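BSU-2 beta-lactamase (Bacillus subtilis, PDB 6W5E) probably hydrolyses beta-lactam antibiotics as a class D beta-lactamase, opening the four-membered lactam ring. Local coordinates at residues F108-R113 against M121-I126; T177-L182 against V228-T233. All coordinates share one frame; numbering follows the deposited sequence.

How the interactions relate
Interaction 1 comes first along the chain and closes a short loop: between 108-113 and 121-126 lie just seven residues, mainly strand 115-116 and the start of helix 117-122. Interaction 2 begins only later and spans 45 residues, bringing strand 225-233 back against helix 172-184 after helix 191-200 and strands 202-205 and 209-217. The two are therefore in series, neither nested nor crossed. The centres of interactions 1 and 2 are 24 Å apart, on opposite sides of the chain's centre, and their nearest atoms stay about 8 Å apart. Lys214, on strand 209-217 within the longer loop, relates them: in one conformer of Ser124 its side chain bonds that serine, and its backbone pairs with Val228 of interaction 2.

Interaction 1: residues F108-R113 against M121-I126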
loop_
_atom_site.group_PDB
_atom_site.type_symbol
_atom_site.label_atom_id
_atom_site.label_comp_id
_atom_site.label_asym_id
_atom_site.label_seq_id
_atom_site.Cartn_x
_atom_site.Cartn_y
_atom_site.Cartn_z
ATOM N N PHE A 108 17.553 2.975 -8.629
ATOM C CA PHE A 108 16.669 2.895 -9.784
ATOM C C PHE A 108 16.711 4.207 -10.548
ATOM O O PHE A 108 16.587 5.282 -9.951
ATOM C CB PHE A 108 15.237 2.559 -9.355
ATOM C CG PHE A 108 15.118 1.232 -8.662
ATOM C CD1 PHE A 108 15.086 0.056 -9.395
ATOM C CD2 PHE A 108 15.050 1.157 -7.281
ATOM C CE1 PHE A 108 14.985 -1.172 -8.762
ATOM C CE2 PHE A 108 14.948 -0.068 -6.640
ATOM C CZ PHE A 108 14.915 -1.234 -7.383
ATOM N N GLU A 109 16.885 4.119 -11.868
ATOM C CA GLU A 109 17.005 5.342 -12.658
ATOM C C GLU A 109 15.746 6.203 -12.576
ATOM O O GLU A 109 15.832 7.432 -12.691
ATOM C CB GLU A 109 17.385 5.023 -14.105
ATOM C CG GLU A 109 17.567 6.254 -15.000
ATOM C CD GLU A 109 18.672 7.202 -14.524
ATOM O OE1 GLU A 109 19.476 6.822 -13.641
ATOM O OE2 GLU A 109 18.728 8.342 -15.038
ATOM N N SER A 110 14.575 5.592 -12.356
ATOM C CA SER A 110 13.350 6.376 -12.209
ATOM C C SER A 110 13.376 7.268 -10.975
ATOM O O SER A 110 12.562 8.190 -10.873
ATOM C CB SER A 110 12.127 5.458 -12.158
ATOM O OG SER A 110 12.145 4.675 -10.979
ATOM N N TRP A 111 14.282 7.007 -10.033
ATOM C CA TRP A 111 14.445 7.852 -8.858
ATOM C C TRP A 111 15.338 9.054 -9.117
ATOM O O TRP A 111 15.325 10.001 -8.319
ATOM C CB TRP A 111 15.100 7.043 -7.739
ATOM C CG TRP A 111 14.254 5.924 -7.191
ATOM C CD1 TRP A 111 12.985 5.579 -7.572
ATOM C CD2 TRP A 111 14.626 5.009 -6.153
ATOM N NE1 TRP A 111 12.547 4.511 -6.822
ATOM C CE2 TRP A 111 13.539 4.136 -5.954
ATOM C CE3 TRP A 111 15.779 4.839 -5.378
ATOM C CZ2 TRP A 111 13.564 3.122 -5.004
ATOM C CZ3 TRP A 111 15.804 3.826 -4.440
ATOM C CH2 TRP A 111 14.708 2.977 -4.263
ATOM N N ASN A 112 16.129 9.021 -10.190
ATOM C CA ASN A 112 17.183 10.010 -10.427
ATOM C C ASN A 112 16.666 11.165 -11.288
ATOM O O ASN A 112 17.137 11.433 -12.391
ATOM C CB ASN A 112 18.405 9.343 -11.049
ATOM C CG ASN A 112 18.944 8.211 -10.201
ATOM O OD1 ASN A 112 18.861 8.253 -8.973
ATOM N ND2 ASN A 112 19.511 7.193 -10.849
ATOM N N ARG A 113 15.678 11.859 -10.735
ATOM C CA ARG A 113 14.974 12.938 -11.411
ATOM C C ARG A 113 14.182 13.689 -10.350
ATOM O O ARG A 113 13.961 13.184 -9.244
ATOM C CB ARG A 113 14.026 12.376 -12.482
ATOM C CG ARG A 113 12.862 11.580 -11.870
ATOM C CD ARG A 113 11.821 11.098 -12.878
ATOM N NE ARG A 113 12.355 10.085 -13.784
ATOM C CZ ARG A 113 11.639 9.103 -14.328
ATOM N NH1 ARG A 113 12.224 8.237 -15.143
ATOM N NH2 ARG A 113 10.344 8.983 -14.058
ATOM N N MET A 121 5.165 8.187 -5.387
ATOM C CA MET A 121 4.375 7.003 -5.087
ATOM C C MET A 121 4.429 6.008 -6.244
ATOM O O MET A 121 4.690 4.819 -6.027
ATOM C CB MET A 121 2.932 7.366 -4.758
ATOM C CG MET A 121 2.144 6.129 -4.363
ATOM S SD MET A 121 0.505 6.465 -3.721
ATOM C CE MET A 121 0.899 7.116 -2.098
ATOM N N ARG A 122 4.207 6.487 -7.473
ATOM C CA ARG A 122 4.180 5.612 -8.645
ATOM C C ARG A 122 5.512 4.906 -8.853
ATOM O O ARG A 122 5.544 3.717 -9.192
ATOM C CB ARG A 122 3.798 6.433 -9.879
ATOM C CG ARG A 122 3.724 5.636 -11.173
ATOM C CD ARG A 122 3.175 6.485 -12.309
ATOM N NE ARG A 122 1.780 6.841 -12.071
ATOM C CZ ARG A 122 1.146 7.836 -12.680
ATOM N NH1 ARG A 122 1.788 8.584 -13.569
ATOM N NH2 ARG A 122 -0.122 8.089 -12.394
ATOM N N GLU A 123 6.627 5.617 -8.664
ATOM C CA GLU A 123 7.956 5.066 -8.899
ATOM C C GLU A 123 8.617 4.586 -7.617
ATOM O O GLU A 123 9.757 4.117 -7.657
ATOM C CB GLU A 123 8.865 6.101 -9.580
ATOM C CG GLU A 123 8.269 6.841 -10.791
ATOM C CD GLU A 123 7.809 5.923 -11.913
ATOM O OE1 GLU A 123 8.308 4.781 -12.019
ATOM O OE2 GLU A 123 6.951 6.366 -12.711
ATOM N N SER A 124 7.935 4.719 -6.480
ATOM C CA SER A 124 8.479 4.340 -5.177
ATOM C C SER A 124 9.809 5.036 -4.893
ATOM O O SER A 124 10.770 4.423 -4.427
ATOM C CB SER A 124 8.579 2.825 -5.012
ATOM O OG SER A 124 8.237 2.478 -3.692
ATOM N N ALA A 125 9.859 6.339 -5.177
ATOM C CA ALA A 125 11.071 7.133 -4.953
ATOM C C ALA A 125 11.171 7.452 -3.462
ATOM O O ALA A 125 10.626 8.446 -2.969
ATOM C CB ALA A 125 11.065 8.386 -5.820
ATOM N N ILE A 126 11.899 6.589 -2.745
ATOM C CA ILE A 126 11.974 6.652 -1.283
ATOM C C ILE A 126 12.448 8.021 -0.797
ATOM O O ILE A 126 11.922 8.558 0.185
ATOM C CB ILE A 126 12.870 5.512 -0.766
ATOM C CG1 ILE A 126 12.233 4.152 -1.090
ATOM C CG2 ILE A 126 13.120 5.653 0.727
ATOM C CD1 ILE A 126 13.086 2.946 -0.697
#
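Trp111 docks against the Ser124-Ala125-Ile126 sequence, the Ser-x-Val/Ile motif of class D beta-lactamases, just where helix 117-122 ends. The indole NE1 donates to Glu123 O at 2.9 Å with an N-H...O angle of 148°; the acceptor lies almost in the ring plane, whereas the donor is tilted from the carbonyl plane. Ser124 O is nearly as close to NE1, but its poor angle rules out a second bond. Set anti to its carbonyl carbon (chi1 -67°), the indole has Ala125 CA over one face, a CH-pi contact 3.7 Å from the five-membered-ring centroid, and Phe108 CD2 over the opposite face. These contacts and the NE1 bond together restrain the ring's tilt. Farther along, Trp111 CH2 meets Ile126 CD1 at 3.9 Å, the two side chains pointing the same way. Alongside, Ser110 OG rests against Glu123 CB at 3.8 Å. Positive phi at Ser124 ends the helix in a Schellman motif; in the conformer given, Ser124 OG bonds to Lys214 NZ and a malonate ion probably from the crystallisation liquor, and weakly to Ser76 OG. Holding the backbone around Ser124 beside Ser76 and Lys214 fits the active-site motif of class D enzymes, here joining two helices.

Interaction 2: residues T177-L182 against V228-T233; sequences TFLEKL and VGFIKT
Leu179 and Leu182 pack onto Val228 and Phe230 in a buried apolar helix-on-sheet contact, with helix 172-184 lying against strand 225-233 of the antiparallel sheet. The segment axes approach to 8.7 Å and their N-to-C directions make an angle of 39°, so the helix runs at a moderate slant to the strand. In the register, Leu179 stands opposite Gly229, their CA atoms 6.7 Å apart. Leu179 drives its CD1 branch against Val228, reaching CB at 3.4 Å, tighter than usual van der Waals contact, and CG2 at 3.6 Å; the two side chains cross at about a right angle. Leu179 CD1 also comes within 3.8 Å of Gly229 N. One helical turn on, Leu182 CD2 meets the rim of the Phe230 ring close to its plane, 3.9 Å from CZ. In Leu182, CG anti to the backbone N (chi1 175°) points the side chain at the ring, and chi2 turns CD2 to its edge. Val228 and Phe230 project to the helix side, while Gly229 between them has backbone angles at which a CB would jam against the preceding carbonyl O. Beyond the pair, Val239 and Val241 of strand 236-244 touch Leu179, Met194 touches Leu182, and the Tyr212 ring meets Phe230. With no hydrogen bond or charge pair between the segments, the chemistry implies that dispersion, shape fit and exclusion of water hold helix to strand.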
loop_
_atom_site.group_PDB
_atom_site.type_symbol
_atom_site.label_atom_id
_atom_site.label_comp_id
_atom_site.label_asym_id
_atom_site.label_seq_id
_atom_site.Cartn_x
_atom_site.Cartn_y
_atom_site.Cartn_z
ATOM N N THR A 177 -7.238 -3.865 7.411
ATOM C CA THR A 177 -8.140 -3.059 8.222
ATOM C C THR A 177 -7.979 -1.588 7.894
ATOM O O THR A 177 -8.965 -0.872 7.683
ATOM C CB THR A 177 -7.849 -3.334 9.696
ATOM O OG1 THR A 177 -8.180 -4.697 9.963
ATOM C CG2 THR A 177 -8.649 -2.405 10.622
ATOM N N PHE A 178 -6.730 -1.130 7.813
ATOM C CA PHE A 178 -6.460 0.260 7.472
ATOM C C PHE A 178 -6.971 0.587 6.075
ATOM O O PHE A 178 -7.652 1.599 5.870
ATOM C CB PHE A 178 -4.958 0.517 7.565
ATOM C CG PHE A 178 -4.528 1.816 6.949
ATOM C CD1 PHE A 178 -4.871 3.030 7.528
ATOM C CD2 PHE A 178 -3.804 1.819 5.773
ATOM C CE1 PHE A 178 -4.489 4.222 6.942
ATOM C CE2 PHE A 178 -3.419 3.005 5.185
ATOM C CZ PHE A 178 -3.760 4.211 5.772
ATOM N N LEU A 179 -6.650 -0.262 5.096
ATOM C CA LEU A 179 -7.028 0.034 3.714
ATOM C C LEU A 179 -8.535 -0.033 3.499
ATOM O O LEU A 179 -9.062 0.658 2.621
ATOM C CB LEU A 179 -6.296 -0.905 2.753
ATOM C CG LEU A 179 -4.791 -0.618 2.680
ATOM C CD1 LEU A 179 -4.094 -1.787 2.026
ATOM C CD2 LEU A 179 -4.496 0.686 1.935
ATOM N N GLU A 180 -9.242 -0.861 4.269
ATOM C CA GLU A 180 -10.695 -0.869 4.188
ATOM C C GLU A 180 -11.274 0.465 4.648
ATOM O O GLU A 180 -12.236 0.974 4.059
ATOM C CB GLU A 180 -11.243 -2.015 5.039
ATOM C CG GLU A 180 -12.745 -2.074 5.084
ATOM C CD GLU A 180 -13.269 -3.274 5.848
ATOM O OE1 GLU A 180 -12.544 -4.292 5.970
ATOM O OE2 GLU A 180 -14.421 -3.191 6.333
ATOM N N LYS A 181 -10.706 1.046 5.709
ATOM C CA LYS A 181 -11.143 2.367 6.152
ATOM C C LYS A 181 -10.858 3.431 5.097
ATOM O O LYS A 181 -11.676 4.336 4.887
ATOM C CB LYS A 181 -10.468 2.727 7.472
ATOM C CG LYS A 181 -10.812 1.782 8.603
ATOM C CD LYS A 181 -9.937 2.069 9.818
ATOM C CE LYS A 181 -10.289 1.191 11.004
ATOM N NZ LYS A 181 -9.211 1.266 12.028
ATOM N N LEU A 182 -9.709 3.341 4.422
ATOM C CA LEU A 182 -9.419 4.287 3.347
ATOM C C LEU A 182 -10.395 4.120 2.183
ATOM O O LEU A 182 -10.907 5.107 1.644
ATOM C CB LEU A 182 -7.968 4.130 2.882
ATOM C CG LEU A 182 -7.560 4.979 1.667
ATOM C CD1 LEU A 182 -7.716 6.472 1.971
ATOM C CD2 LEU A 182 -6.129 4.646 1.218
ATOM N N VAL A 228 -0.703 -3.916 -1.990
ATOM C CA VAL A 228 -1.887 -3.647 -1.188
ATOM C C VAL A 228 -2.729 -2.592 -1.883
ATOM O O VAL A 228 -2.204 -1.719 -2.578
ATOM C CB VAL A 228 -1.507 -3.213 0.252
ATOM C CG1 VAL A 228 -0.527 -4.220 0.872
ATOM C CG2 VAL A 228 -0.906 -1.815 0.282
ATOM N N GLY A 229 -4.039 -2.678 -1.711
ATOM C CA GLY A 229 -4.875 -1.689 -2.380
ATOM C C GLY A 229 -6.324 -2.140 -2.451
ATOM O O GLY A 229 -6.819 -2.839 -1.567
ATOM N N PHE A 230 -6.999 -1.687 -3.502
ATOM C CA PHE A 230 -8.399 -2.022 -3.680
ATOM C C PHE A 230 -8.737 -1.926 -5.156
ATOM O O PHE A 230 -8.010 -1.316 -5.940
ATOM C CB PHE A 230 -9.345 -1.177 -2.804
ATOM C CG PHE A 230 -8.815 0.180 -2.443
ATOM C CD1 PHE A 230 -8.847 1.229 -3.349
ATOM C CD2 PHE A 230 -8.292 0.412 -1.180
ATOM C CE1 PHE A 230 -8.360 2.475 -3.001
ATOM C CE2 PHE A 230 -7.808 1.662 -0.832
ATOM C CZ PHE A 230 -7.841 2.691 -1.748
ATOM N N ILE A 231 -9.842 -2.561 -5.532
ATOM C CA ILE A 231 -10.295 -2.552 -6.917
ATOM C C ILE A 231 -11.770 -2.195 -6.948
ATOM O O ILE A 231 -12.569 -2.746 -6.182
ATOM C CB ILE A 231 -10.008 -3.880 -7.653
ATOM C CG1 ILE A 231 -10.539 -3.813 -9.088
ATOM C CG2 ILE A 231 -10.578 -5.107 -6.898
ATOM C CD1 ILE A 231 -9.939 -4.843 -9.998
ATOM N N LYS A 232 -12.122 -1.252 -7.811
ATOM C CA LYS A 232 -13.504 -0.854 -8.007
ATOM C C LYS A 232 -13.981 -1.500 -9.296
ATOM O O LYS A 232 -13.316 -1.381 -10.327
ATOM C CB LYS A 232 -13.591 0.670 -8.111
ATOM C CG LYS A 232 -14.959 1.190 -8.509
ATOM C CD LYS A 232 -15.066 2.711 -8.366
ATOM C CE LYS A 232 -13.746 3.433 -8.644
ATOM N NZ LYS A 232 -13.938 4.829 -9.149
ATOM N N THR A 233 -15.089 -2.226 -9.221
ATOM C CA THR A 233 -15.710 -2.846 -10.387
ATOM C C THR A 233 -17.151 -2.368 -10.514
ATOM O O THR A 233 -17.661 -1.617 -9.679
ATOM C CB THR A 233 -15.689 -4.383 -10.316
ATOM O OG1 THR A 233 -16.761 -4.845 -9.475
ATOM C CG2 THR A 233 -14.359 -4.901 -9.782
#